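Local coordinates for Lmo0741 protein (Listeria monocytogenes, PDB 4R1H), which probably binds DNA through a winged helix-turn-helix domain and regulates transcription as a member of the GntR family, at residues A57-E60 / I64-T67. Residues are numbered along the deposited sequence; the frame is centred on the assembly and turned at random. Where two conformers were deposited one is given.
Sequences AELE and IIYT
L59 meets I64 and I65 through both its carbonyl and its side chain. L59 O, near the C-terminal end of helix 49-61, accepts two backbone hydrogen bonds. I64 N lies 2.8 Å from L59 O, almost in line with the C=O bond. I65 N lies 3.2 Å from L59 O and approaches from above the carbonyl plane. The different directions let one oxygen accept both. The helix end is thereby tied to the start of the strand. On the side chain, L59 CD2 packs on I64 CB, while L59 CB rests 3.9 Å from both CG1 and CD1 of I65. E60 follows. Its CA-H makes a weak contact with I65 O (CA to O 3.5 Å). E60 CG stands anti to the backbone N (chi1 -163°) and the chain runs on extended, which carries the carboxylate to T67. There T67 OG1 donates to E60 OE1 at 3.0 Å, from above the carboxylate plane. K73 NZ, on strand 72-75, also hydrogen-bonds to T67 OG1. In this winged helix-turn-helix, helix 49-61 is probably the recognition helix, as in other GntR regulators, and the contact joins it to the wing. L59 and I64 also pack on helix 12-25, and strand 65-68 pairs antiparallel with strand 72-75 to form the wing.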
# COMPACT_ATOMS: atom_id res chain seq x y z
N ALA A 57 14.28 -8.83 -18.34
CA ALA A 57 14.17 -10.28 -18.26
C ALA A 57 12.89 -10.80 -17.68
O ALA A 57 12.29 -11.72 -18.23
CB ALA A 57 15.35 -10.88 -17.48
N GLU A 58 12.42 -10.20 -16.60
CA GLU A 58 11.22 -10.60 -15.98
C GLU A 58 10.03 -10.32 -16.94
O GLU A 58 9.15 -11.17 -17.10
CB GLU A 58 11.00 -9.90 -14.64
CG GLU A 58 9.66 -10.30 -14.02
CD GLU A 58 9.50 -9.85 -12.60
OE1 GLU A 58 10.42 -10.19 -11.82
OE2 GLU A 58 8.42 -9.27 -12.31
N LEU A 59 10.07 -9.19 -17.58
CA LEU A 59 9.00 -8.85 -18.57
C LEU A 59 8.97 -9.84 -19.76
O LEU A 59 7.88 -10.19 -20.34
CB LEU A 59 9.22 -7.41 -19.00
CG LEU A 59 8.87 -6.34 -17.98
CD1 LEU A 59 9.40 -5.06 -18.49
CD2 LEU A 59 7.38 -6.27 -17.70
N GLU A 60 10.14 -10.30 -20.15
CA GLU A 60 10.21 -11.28 -21.25
C GLU A 60 9.72 -12.63 -20.78
O GLU A 60 8.92 -13.33 -21.49
CB GLU A 60 11.64 -11.30 -21.86
CG GLU A 60 11.71 -11.95 -23.23
CD GLU A 60 13.00 -11.64 -24.00
OE1 GLU A 60 13.81 -10.78 -23.56
OE2 GLU A 60 13.19 -12.29 -25.04
N ILE A 64 5.40 -10.33 -21.66
CA ILE A 64 4.96 -8.94 -21.83
C ILE A 64 5.76 -8.26 -22.93
O ILE A 64 5.24 -7.44 -23.71
CB ILE A 64 5.09 -8.13 -20.52
CG1 ILE A 64 4.28 -8.78 -19.37
CG2 ILE A 64 4.69 -6.67 -20.79
CD1 ILE A 64 2.81 -8.97 -19.65
N ILE A 65 7.04 -8.62 -23.03
CA ILE A 65 7.90 -8.10 -24.07
C ILE A 65 8.61 -9.24 -24.74
O ILE A 65 8.67 -10.34 -24.20
CB ILE A 65 8.92 -7.02 -23.60
CG1 ILE A 65 10.03 -7.61 -22.77
CG2 ILE A 65 8.24 -5.86 -22.81
CD1 ILE A 65 11.03 -6.55 -22.32
N TYR A 66 9.22 -8.94 -25.90
CA TYR A 66 10.02 -9.92 -26.61
C TYR A 66 11.16 -9.21 -27.32
O TYR A 66 11.11 -8.00 -27.56
CB TYR A 66 9.17 -10.72 -27.59
CG TYR A 66 8.55 -9.95 -28.70
CD1 TYR A 66 9.16 -9.85 -29.94
CD2 TYR A 66 7.36 -9.29 -28.52
CE1 TYR A 66 8.58 -9.13 -30.97
CE2 TYR A 66 6.78 -8.55 -29.54
CZ TYR A 66 7.40 -8.51 -30.77
OH TYR A 66 6.83 -7.77 -31.73
N THR A 67 12.13 -10.00 -27.75
CA THR A 67 13.37 -9.46 -28.34
C THR A 67 13.48 -9.92 -29.77
O THR A 67 13.21 -11.06 -30.08
CB THR A 67 14.62 -9.96 -27.61
OG1 THR A 67 14.53 -9.62 -26.25
CG2 THR A 67 15.90 -9.27 -28.20
O HOH W 1 8.72 -12.88 -24.34